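Local structure of mycobacterium tuberculosis paralogous family 11 (Mycobacterium smegmatis, 4Y9I) at residues A[10-15]-A[58-64]; A[30-36]-A[85-90]; A[35-41]-A[108-114]. The protein probably uses the deazaflavin coenzyme F420 in its reduced form to reduce quinones to quinols. All blocks are in the same frame, centred on the assembly; numbering follows the deposited sequence.

How the contacts relate
All three contacts involve one six-stranded antiparallel barrel: contacts 1 and 3 are strand pairs in it, contact 2 a helix packed on it. Contact 1 pairs the strands 9-15 and 60-65, which closes the sheet, while contact 3 joins strand 35-39 to strand 110-113 about 11 Å away, centre to centre. Inside the barrel the two meet: F12 CB lies 3.6 Å from M38 CE, and V63 CG2 lies 3.6 Å from V113 CG1. Contact 2 lies about 8 Å from contact 3, shares K35 and Y36 with it, and packs helix 80-93 on the outer side of the same strands, W86 CE3 approaching A37 CB at 3.7 Å. Contacts 1 and 2, with centres about 16 Å apart, touch where F12 CZ lies 3.8 Å from Y36 CB.

Contact 1: A[10-15]-A[58-64]; sequences VLFTTT and NPTVSVQ
L11 and Q64 form a hydrogen-bonded antiparallel pair: L11 N donates to Q64 O at 2.9 Å with an almost straight N-H...O angle of 175°, and Q64 N returns a bond to L11 O at 2.8 Å. T13 and S62 repeat the pattern two residues on, T13 N to S62 O at 2.9 Å and S62 N to T13 O at 3.0 Å. Between these pairs F12 and V63 form the non-hydrogen-bonded pair.

Beyond T13 the direct pairing gives way to water and one side-chain amide. One water spans T15 N, N58 O and T60 O, standing in for strand-to-strand bonds; a second lies within hydrogen-bonding distance of T60 O, T13 O and T15 OG1, a hydroxyl also bonded to K22, without protons for every acceptor around it. N58 ND2 donates to T15 O at 2.9 Å from above the carbonyl plane, 40° out of it. The N58 side chain extends to that carbonyl because its CG is anti to the backbone N. Its other amide atom, OD1, accepts from T60 N, an Asx turn that fixes the amide at both ends.

Packing follows on the face that carries F12, V61 and V63. V61 CG1 sits at the edge of the F12 ring, 3.9 Å from CD1, whereas V63 runs alongside F12 in the same direction and brings CG2 to 3.9 Å from CE1. Y36 and M38 also touch the F12 ring, so this face looks into the barrel; L11, T13, S62 and Q64 occupy the other. With strand directions 155° apart, the arrangement is the closing seam of an antiparallel beta-barrel, in keeping with the split-barrel fold of FMN-binding-clan proteins.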
loop_
_atom_site.group_PDB
_atom_site.type_symbol
_atom_site.label_atom_id
_atom_site.label_comp_id
_atom_site.label_asym_id
_atom_site.label_seq_id
_atom_site.Cartn_x
_atom_site.Cartn_y
_atom_site.Cartn_z
ATOM N N VAL A 10 -6.256 -6.190 -2.283
ATOM C CA VAL A 10 -5.108 -7.048 -2.337
ATOM C C VAL A 10 -4.416 -7.129 -0.952
ATOM O O VAL A 10 -4.726 -6.339 -0.047
ATOM C CB VAL A 10 -4.094 -6.587 -3.359
ATOM C CG1 VAL A 10 -4.686 -6.662 -4.759
ATOM C CG2 VAL A 10 -3.541 -5.247 -3.010
ATOM N N LEU A 11 -3.566 -8.143 -0.798
ATOM C CA LEU A 11 -2.848 -8.339 0.470
ATOM C C LEU A 11 -1.358 -8.098 0.350
ATOM O O LEU A 11 -0.698 -8.662 -0.542
ATOM C CB LEU A 11 -3.011 -9.798 0.932
ATOM C CG LEU A 11 -2.392 -10.096 2.300
ATOM C CD1 LEU A 11 -3.249 -9.549 3.410
ATOM C CD2 LEU A 11 -2.258 -11.578 2.449
ATOM N N PHE A 12 -0.855 -7.251 1.237
ATOM C CA PHE A 12 0.592 -6.994 1.330
ATOM C C PHE A 12 1.104 -7.617 2.568
ATOM O O PHE A 12 0.571 -7.361 3.661
ATOM C CB PHE A 12 0.835 -5.514 1.366
ATOM C CG PHE A 12 0.410 -4.806 0.072
ATOM C CD1 PHE A 12 1.278 -4.808 -1.003
ATOM C CD2 PHE A 12 -0.822 -4.223 -0.050
ATOM C CE1 PHE A 12 0.937 -4.193 -2.215
ATOM C CE2 PHE A 12 -1.174 -3.617 -1.262
ATOM C CZ PHE A 12 -0.310 -3.638 -2.374
ATOM N N THR A 13 2.136 -8.450 2.452
ATOM C CA THR A 13 2.740 -9.099 3.612
ATOM C C THR A 13 4.062 -8.446 3.916
ATOM O O THR A 13 4.869 -8.374 3.030
ATOM C CB THR A 13 2.936 -10.603 3.427
ATOM O OG1 THR A 13 1.654 -11.193 3.111
ATOM C CG2 THR A 13 3.459 -11.231 4.695
ATOM N N THR A 14 4.183 -7.970 5.132
ATOM C CA THR A 14 5.337 -7.274 5.635
ATOM C C THR A 14 6.092 -8.162 6.603
ATOM O O THR A 14 5.544 -9.146 7.150
ATOM C CB THR A 14 4.965 -5.914 6.282
ATOM O OG1 THR A 14 4.324 -6.170 7.556
ATOM C CG2 THR A 14 4.101 -5.020 5.368
ATOM N N THR A 15 7.373 -7.880 6.824
ATOM C CA THR A 15 8.226 -8.645 7.727
ATOM C C THR A 15 8.926 -7.724 8.673
ATOM O O THR A 15 9.567 -6.783 8.258
ATOM C CB THR A 15 9.252 -9.464 6.927
ATOM O OG1 THR A 15 8.539 -10.329 6.045
ATOM C CG2 THR A 15 10.125 -10.228 7.900
ATOM N N ASN A 58 11.753 -2.095 6.600
ATOM C CA ASN A 58 12.002 -3.264 5.785
ATOM C C ASN A 58 11.174 -3.248 4.505
ATOM O O ASN A 58 10.003 -3.617 4.502
ATOM C CB ASN A 58 11.747 -4.550 6.538
ATOM C CG ASN A 58 12.020 -5.744 5.659
ATOM O OD1 ASN A 58 12.588 -5.674 4.536
ATOM N ND2 ASN A 58 11.672 -6.915 6.203
ATOM N N PRO A 59 11.732 -2.723 3.411
ATOM C CA PRO A 59 10.926 -2.593 2.197
ATOM C C PRO A 59 10.523 -3.897 1.476
ATOM O O PRO A 59 9.808 -3.828 0.464
ATOM C CB PRO A 59 11.851 -1.790 1.262
ATOM C CG PRO A 59 12.780 -1.040 2.210
ATOM C CD PRO A 59 13.002 -2.012 3.331
ATOM N N THR A 60 10.972 -5.068 1.929
ATOM C CA THR A 60 10.688 -6.319 1.232
ATOM C C THR A 60 9.233 -6.709 1.617
ATOM O O THR A 60 8.946 -6.991 2.765
ATOM C CB THR A 60 11.611 -7.416 1.665
ATOM O OG1 THR A 60 12.960 -6.975 1.463
ATOM C CG2 THR A 60 11.346 -8.704 0.911
ATOM N N VAL A 61 8.357 -6.730 0.630
ATOM C CA VAL A 61 6.884 -6.867 0.776
ATOM C C VAL A 61 6.368 -7.772 -0.299
ATOM O O VAL A 61 6.722 -7.631 -1.484
ATOM C CB VAL A 61 6.201 -5.501 0.642
ATOM C CG1 VAL A 61 4.705 -5.624 0.593
ATOM C CG2 VAL A 61 6.666 -4.584 1.792
ATOM N N SER A 62 5.570 -8.767 0.091
ATOM C CA SER A 62 4.919 -9.666 -0.851
ATOM C C SER A 62 3.477 -9.173 -1.152
ATOM O O SER A 62 2.850 -8.513 -0.333
ATOM C CB SER A 62 4.836 -11.092 -0.333
ATOM O OG SER A 62 6.122 -11.617 -0.122
ATOM N N VAL A 63 3.042 -9.487 -2.359
ATOM C CA VAL A 63 1.685 -9.148 -2.783
ATOM C C VAL A 63 0.894 -10.406 -3.140
ATOM O O VAL A 63 1.403 -11.309 -3.797
ATOM C CB VAL A 63 1.710 -8.239 -4.031
ATOM C CG1 VAL A 63 0.332 -7.620 -4.273
ATOM C CG2 VAL A 63 2.737 -7.138 -3.928
ATOM N N GLN A 64 -0.376 -10.405 -2.746
ATOM C CA GLN A 64 -1.331 -11.445 -3.178
ATOM C C GLN A 64 -2.539 -10.707 -3.762
ATOM O O GLN A 64 -3.187 -9.898 -3.105
ATOM C CB GLN A 64 -1.706 -12.438 -2.069
ATOM C CG GLN A 64 -2.658 -13.561 -2.517
ATOM C CD GLN A 64 -3.044 -14.512 -1.389
ATOM O OE1 GLN A 64 -2.322 -14.686 -0.420
ATOM N NE2 GLN A 64 -4.233 -15.111 -1.520
HETATM O O HOH W 1 7.660 -9.227 3.630
HETATM O O HOH W 2 6.715 -11.173 2.313
HETATM O O HOH W 3 8.221 -5.709 5.085
#

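Contact 2: A[30-36]-A[85-90]; sequences VEENGKY and HWWKLA
V30 and A90 bring their CA atoms to 5.6 Å where a beta hairpin, with a type I' turn from E32 to K35, lies against helix residues 85-90; E32 N to K35 O and K35 N to E32 O close the turn. The polar contact is made by E32 and H85, whose side chains approach from opposite directions. H85 NE2 donates to E32 OE1 at 2.7 Å with an N-H...O angle of 172°, in the imidazole plane and onto the syn lone pair of the oxygen. Carboxylate and ring are nearly coplanar, 28° apart. With chi1 at -179° and chi2 also trans, the E32 chain runs out straight toward the helix.

The W86 indole packs next to this pair. K35 O lies near the ring plane at its edge, 3.5 Å from CH2, while E32 CB meets the same CH2 obliquely at 3.7 Å. L89 CD1 and E32 OE1 both lie over one indole face, each offset toward its rim. Farther along, V30 fills the angle between hairpin and helix: its CG1 is 3.8 Å from L89 CB and its CG2 4.1 Å from A90 CB. On the hairpin's other side, E31 OE2 receives G34 N, and E31 CG lies over a face of the Y36 ring.

The chemistry is that of a histidine-carboxylate bond laid beside an apolar seam. E32 would probably favour a protonated H85, and the in-plane bond to NE2 should limit rotation of the imidazole while tying the turn to the helix.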
loop_
_atom_site.group_PDB
_atom_site.type_symbol
_atom_site.label_atom_id
_atom_site.label_comp_id
_atom_site.label_asym_id
_atom_site.label_seq_id
_atom_site.Cartn_x
_atom_site.Cartn_y
_atom_site.Cartn_z
ATOM N N VAL A 30 -4.748 -1.129 -6.177
ATOM C CA VAL A 30 -4.353 -0.025 -7.077
ATOM C C VAL A 30 -3.204 -0.606 -7.895
ATOM O O VAL A 30 -2.105 -0.823 -7.385
ATOM C CB VAL A 30 -3.904 1.188 -6.293
ATOM C CG1 VAL A 30 -3.531 2.291 -7.247
ATOM C CG2 VAL A 30 -5.012 1.624 -5.320
ATOM N N GLU A 31 -3.471 -0.947 -9.158
ATOM C CA GLU A 31 -2.571 -1.776 -9.967
ATOM C C GLU A 31 -2.365 -1.159 -11.305
ATOM O O GLU A 31 -3.281 -0.586 -11.864
ATOM C CB GLU A 31 -3.075 -3.241 -10.067
ATOM C CG GLU A 31 -2.132 -4.182 -10.815
ATOM C CD GLU A 31 -2.264 -4.197 -12.325
ATOM O OE1 GLU A 31 -3.210 -3.605 -12.891
ATOM O OE2 GLU A 31 -1.371 -4.830 -12.898
ATOM N N GLU A 32 -1.151 -1.312 -11.855
ATOM C CA GLU A 32 -0.843 -0.920 -13.220
ATOM C C GLU A 32 0.354 -1.670 -13.722
ATOM O O GLU A 32 1.430 -1.624 -13.143
ATOM C CB GLU A 32 -0.610 0.576 -13.317
ATOM C CG GLU A 32 -0.308 1.092 -14.732
ATOM C CD GLU A 32 -0.129 2.606 -14.727
ATOM O OE1 GLU A 32 0.923 3.109 -14.264
ATOM O OE2 GLU A 32 -1.098 3.256 -15.171
ATOM N N ASN A 33 0.136 -2.387 -14.805
ATOM C CA ASN A 33 1.250 -3.100 -15.495
ATOM C C ASN A 33 2.118 -3.931 -14.539
ATOM O O ASN A 33 3.370 -4.064 -14.695
ATOM C CB ASN A 33 2.048 -2.138 -16.362
ATOM C CG ASN A 33 1.219 -1.540 -17.471
ATOM O OD1 ASN A 33 0.296 -2.201 -17.951
ATOM N ND2 ASN A 33 1.529 -0.323 -17.910
ATOM N N GLY A 34 1.418 -4.604 -13.605
ATOM C CA GLY A 34 2.029 -5.535 -12.687
ATOM C C GLY A 34 2.649 -4.976 -11.439
ATOM O O GLY A 34 3.258 -5.749 -10.667
ATOM N N LYS A 35 2.565 -3.652 -11.278
ATOM C CA LYS A 35 2.972 -2.964 -10.054
ATOM C C LYS A 35 1.763 -2.537 -9.271
ATOM O O LYS A 35 0.664 -2.301 -9.821
ATOM C CB LYS A 35 3.902 -1.782 -10.366
ATOM C CG LYS A 35 5.178 -2.232 -11.104
ATOM C CD LYS A 35 6.235 -1.121 -11.229
ATOM C CE LYS A 35 7.577 -1.701 -11.784
ATOM N NZ LYS A 35 8.653 -0.676 -11.692
ATOM N N TYR A 36 1.949 -2.430 -7.967
ATOM C CA TYR A 36 0.869 -2.142 -7.026
ATOM C C TYR A 36 1.201 -0.947 -6.180
ATOM O O TYR A 36 2.420 -0.698 -5.873
ATOM C CB TYR A 36 0.566 -3.325 -6.099
ATOM C CG TYR A 36 -0.019 -4.539 -6.817
ATOM C CD1 TYR A 36 0.819 -5.410 -7.526
ATOM C CD2 TYR A 36 -1.390 -4.733 -6.916
ATOM C CE1 TYR A 36 0.304 -6.474 -8.238
ATOM C CE2 TYR A 36 -1.912 -5.817 -7.611
ATOM C CZ TYR A 36 -1.060 -6.665 -8.317
ATOM O OH TYR A 36 -1.548 -7.727 -9.016
ATOM N N HIS A 85 0.935 10.331 -10.190
ATOM C CA HIS A 85 0.354 9.375 -11.122
ATOM C C HIS A 85 -0.375 8.242 -10.362
ATOM O O HIS A 85 -1.524 7.923 -10.670
ATOM C CB HIS A 85 1.469 8.814 -11.985
ATOM C CG HIS A 85 1.043 7.669 -12.824
ATOM N ND1 HIS A 85 0.139 7.787 -13.858
ATOM C CD2 HIS A 85 1.363 6.358 -12.772
ATOM C CE1 HIS A 85 -0.067 6.601 -14.400
ATOM N NE2 HIS A 85 0.647 5.715 -13.744
ATOM N N TRP A 86 0.302 7.663 -9.389
ATOM C CA TRP A 86 -0.294 6.584 -8.621
ATOM C C TRP A 86 -1.434 7.084 -7.731
ATOM O O TRP A 86 -2.363 6.334 -7.473
ATOM C CB TRP A 86 0.783 5.825 -7.858
ATOM C CG TRP A 86 1.567 4.965 -8.768
ATOM C CD1 TRP A 86 2.744 5.271 -9.388
ATOM C CD2 TRP A 86 1.272 3.621 -9.133
ATOM N NE1 TRP A 86 3.151 4.238 -10.165
ATOM C CE2 TRP A 86 2.307 3.184 -9.997
ATOM C CE3 TRP A 86 0.263 2.715 -8.806
ATOM C CZ2 TRP A 86 2.320 1.902 -10.541
ATOM C CZ3 TRP A 86 0.323 1.463 -9.352
ATOM C CH2 TRP A 86 1.340 1.077 -10.169
ATOM N N TRP A 87 -1.318 8.311 -7.248
ATOM C CA TRP A 87 -2.467 8.939 -6.517
ATOM C C TRP A 87 -3.717 8.986 -7.372
ATOM O O TRP A 87 -4.821 8.678 -6.906
ATOM C CB TRP A 87 -2.078 10.313 -5.952
ATOM C CG TRP A 87 -3.187 10.880 -5.118
ATOM C CD1 TRP A 87 -3.980 11.936 -5.470
ATOM C CD2 TRP A 87 -3.658 10.423 -3.839
ATOM N NE1 TRP A 87 -4.912 12.180 -4.463
ATOM C CE2 TRP A 87 -4.746 11.278 -3.463
ATOM C CE3 TRP A 87 -3.284 9.396 -2.970
ATOM C CZ2 TRP A 87 -5.439 11.116 -2.275
ATOM C CZ3 TRP A 87 -3.956 9.276 -1.763
ATOM C CH2 TRP A 87 -5.045 10.102 -1.466
ATOM N N LYS A 88 -3.575 9.402 -8.621
ATOM C CA LYS A 88 -4.705 9.457 -9.545
ATOM C C LYS A 88 -5.321 8.046 -9.673
ATOM O O LYS A 88 -6.521 7.886 -9.627
ATOM C CB LYS A 88 -4.201 9.954 -10.914
ATOM C CG LYS A 88 -5.295 10.076 -11.950
ATOM C CD LYS A 88 -4.764 10.167 -13.382
ATOM C CE LYS A 88 -4.189 8.839 -13.886
ATOM N NZ LYS A 88 -4.002 8.878 -15.355
ATOM N N LEU A 89 -4.480 7.020 -9.876
ATOM C CA LEU A 89 -4.994 5.627 -9.966
ATOM C C LEU A 89 -5.685 5.228 -8.641
ATOM O O LEU A 89 -6.696 4.575 -8.662
ATOM C CB LEU A 89 -3.798 4.685 -10.190
ATOM C CG LEU A 89 -3.092 4.892 -11.528
ATOM C CD1 LEU A 89 -1.984 3.864 -11.660
ATOM C CD2 LEU A 89 -4.047 4.814 -12.712
ATOM N N ALA A 90 -5.154 5.651 -7.502
ATOM C CA ALA A 90 -5.791 5.340 -6.215
ATOM C C ALA A 90 -7.180 5.980 -6.075
ATOM O O ALA A 90 -8.103 5.350 -5.601
ATOM C CB ALA A 90 -4.868 5.723 -5.053
#

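Contact 3: A[35-41]-A[108-114]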
loop_
_atom_site.group_PDB
_atom_site.type_symbol
_atom_site.label_atom_id
_atom_site.label_comp_id
_atom_site.label_asym_id
_atom_site.label_seq_id
_atom_site.Cartn_x
_atom_site.Cartn_y
_atom_site.Cartn_z
ATOM N N LYS A 35 2.565 -3.652 -11.278
ATOM C CA LYS A 35 2.972 -2.964 -10.054
ATOM C C LYS A 35 1.763 -2.537 -9.271
ATOM O O LYS A 35 0.664 -2.301 -9.821
ATOM C CB LYS A 35 3.902 -1.782 -10.366
ATOM C CG LYS A 35 5.178 -2.232 -11.104
ATOM C CD LYS A 35 6.235 -1.121 -11.229
ATOM C CE LYS A 35 7.577 -1.701 -11.784
ATOM N NZ LYS A 35 8.653 -0.676 -11.692
ATOM N N TYR A 36 1.949 -2.430 -7.967
ATOM C CA TYR A 36 0.869 -2.142 -7.026
ATOM C C TYR A 36 1.201 -0.947 -6.180
ATOM O O TYR A 36 2.420 -0.698 -5.873
ATOM C CB TYR A 36 0.566 -3.325 -6.099
ATOM C CG TYR A 36 -0.019 -4.539 -6.817
ATOM C CD1 TYR A 36 0.819 -5.410 -7.526
ATOM C CD2 TYR A 36 -1.390 -4.733 -6.916
ATOM C CE1 TYR A 36 0.304 -6.474 -8.238
ATOM C CE2 TYR A 36 -1.912 -5.817 -7.611
ATOM C CZ TYR A 36 -1.060 -6.665 -8.317
ATOM O OH TYR A 36 -1.548 -7.727 -9.016
ATOM N N ALA A 37 0.188 -0.205 -5.724
ATOM C CA ALA A 37 0.407 0.835 -4.735
ATOM C C ALA A 37 -0.169 0.517 -3.348
ATOM O O ALA A 37 -1.272 -0.053 -3.240
ATOM C CB ALA A 37 -0.137 2.180 -5.199
ATOM N N MET A 38 0.561 0.891 -2.297
ATOM C CA MET A 38 0.074 0.838 -0.900
ATOM C C MET A 38 -0.186 2.298 -0.521
ATOM O O MET A 38 0.779 3.114 -0.358
ATOM C CB MET A 38 1.136 0.303 0.017
ATOM C CG MET A 38 1.586 -1.135 -0.320
ATOM S SD MET A 38 2.880 -1.780 0.740
ATOM C CE MET A 38 1.897 -2.160 2.159
ATOM N N VAL A 39 -1.420 2.671 -0.350
ATOM C CA VAL A 39 -1.775 4.056 0.080
ATOM C C VAL A 39 -1.785 4.067 1.600
ATOM O O VAL A 39 -2.555 3.375 2.244
ATOM C CB VAL A 39 -3.111 4.474 -0.489
ATOM C CG1 VAL A 39 -3.516 5.850 0.041
ATOM C CG2 VAL A 39 -3.083 4.403 -2.009
ATOM N N ALA A 40 -0.829 4.829 2.184
ATOM C CA ALA A 40 -0.636 4.880 3.638
ATOM C C ALA A 40 -1.575 5.884 4.340
ATOM O O ALA A 40 -1.127 6.804 4.988
ATOM C CB ALA A 40 0.861 5.163 3.974
ATOM N N SER A 41 -2.881 5.700 4.109
ATOM C CA SER A 41 -3.885 6.416 4.848
ATOM C C SER A 41 -4.240 5.592 6.013
ATOM O O SER A 41 -3.711 4.510 6.196
ATOM C CB SER A 41 -5.062 6.700 3.999
ATOM O OG SER A 41 -5.553 5.541 3.387
ATOM N N ILE A 108 -0.559 12.244 1.561
ATOM C CA ILE A 108 -0.622 10.855 2.059
ATOM C C ILE A 108 0.492 10.049 1.359
ATOM O O ILE A 108 0.560 10.024 0.140
ATOM C CB ILE A 108 -2.030 10.249 1.814
ATOM C CG1 ILE A 108 -3.061 10.963 2.667
ATOM C CG2 ILE A 108 -2.097 8.751 2.104
ATOM C CD1 ILE A 108 -4.492 10.728 2.264
ATOM N N PRO A 109 1.321 9.348 2.139
ATOM C CA PRO A 109 2.382 8.585 1.440
ATOM C C PRO A 109 1.773 7.506 0.569
ATOM O O PRO A 109 0.774 6.875 0.976
ATOM C CB PRO A 109 3.193 7.970 2.576
ATOM C CG PRO A 109 2.896 8.856 3.777
ATOM C CD PRO A 109 1.460 9.310 3.593
ATOM N N VAL A 110 2.420 7.235 -0.568
ATOM C CA VAL A 110 2.051 6.122 -1.465
ATOM C C VAL A 110 3.317 5.429 -1.749
ATOM O O VAL A 110 4.287 6.059 -2.250
ATOM C CB VAL A 110 1.388 6.603 -2.765
ATOM C CG1 VAL A 110 0.934 5.469 -3.609
ATOM C CG2 VAL A 110 0.246 7.563 -2.373
ATOM N N PHE A 111 3.301 4.104 -1.544
ATOM C CA PHE A 111 4.408 3.247 -1.923
ATOM C C PHE A 111 4.079 2.490 -3.209
ATOM O O PHE A 111 2.985 1.917 -3.348
ATOM C CB PHE A 111 4.687 2.201 -0.823
ATOM C CG PHE A 111 5.117 2.766 0.493
ATOM C CD1 PHE A 111 4.188 3.308 1.361
ATOM C CD2 PHE A 111 6.473 2.813 0.857
ATOM C CE1 PHE A 111 4.586 3.873 2.559
ATOM C CE2 PHE A 111 6.862 3.417 2.063
ATOM C CZ PHE A 111 5.927 3.916 2.933
ATOM N N ILE A 112 5.010 2.390 -4.129
ATOM C CA ILE A 112 4.962 1.438 -5.261
ATOM C C ILE A 112 5.594 0.104 -4.781
ATOM O O ILE A 112 6.573 0.136 -4.032
ATOM C CB ILE A 112 5.652 1.977 -6.538
ATOM C CG1 ILE A 112 5.269 1.134 -7.734
ATOM C CG2 ILE A 112 7.139 2.039 -6.323
ATOM C CD1 ILE A 112 5.699 1.780 -9.022
ATOM N N VAL A 113 4.981 -0.983 -5.189
ATOM C CA VAL A 113 5.528 -2.287 -4.893
ATOM C C VAL A 113 5.869 -2.966 -6.210
ATOM O O VAL A 113 5.039 -3.185 -6.983
ATOM C CB VAL A 113 4.563 -3.102 -4.024
ATOM C CG1 VAL A 113 5.157 -4.448 -3.729
ATOM C CG2 VAL A 113 4.251 -2.380 -2.733
ATOM N N GLU A 114 7.141 -3.267 -6.365
ATOM C CA GLU A 114 7.735 -3.589 -7.605
ATOM C C GLU A 114 8.829 -4.664 -7.379
ATOM O O GLU A 114 9.139 -5.240 -8.384
ATOM C CB GLU A 114 8.308 -2.314 -8.315
ATOM C CG GLU A 114 9.479 -1.622 -7.624
ATOM C CD GLU A 114 9.779 -0.190 -8.086
ATOM O OE1 GLU A 114 9.237 0.277 -9.018
ATOM O OE2 GLU A 114 10.607 0.426 -7.488
#
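The F111 ring is met at its edge, where M38 O lies in the ring plane, 3.8 Å from CD1, and A40 CB approaches CE1 close to that plane. V55 of helix 51-57 and E77 of strand 68-77 also touch this side chain. The ring belongs to an antiparallel pair of barrel strands, 35-39 with 110-113, whose directions differ by 155°. M38 N to F111 O is 2.8 Å and F111 N to M38 O is 3.0 Å, making M38-F111 a hydrogen-bonded pair. Y36-V113 is another: V113 N donates to Y36 O at 2.7 Å, but the return bond from Y36 N is weak. A40 N continues the ladder to P109 O, and A40 then centres an inverse gamma turn.

On the face of Y36, M38, F111 and V113, M38 runs out extended through chi2 (179°) to SD, 3.8 Å from V113 CG2; the chi3 bend turns only CE. The opposite face joins A37 CB to V110 CG1, and V39 CG1 to I108 CG2. At the chain end E114 also forms a salt bridge to R76 through OE2; its OE1 receives K35 NZ at 2.9 Å on the anti side, 32° out of the carboxylate plane.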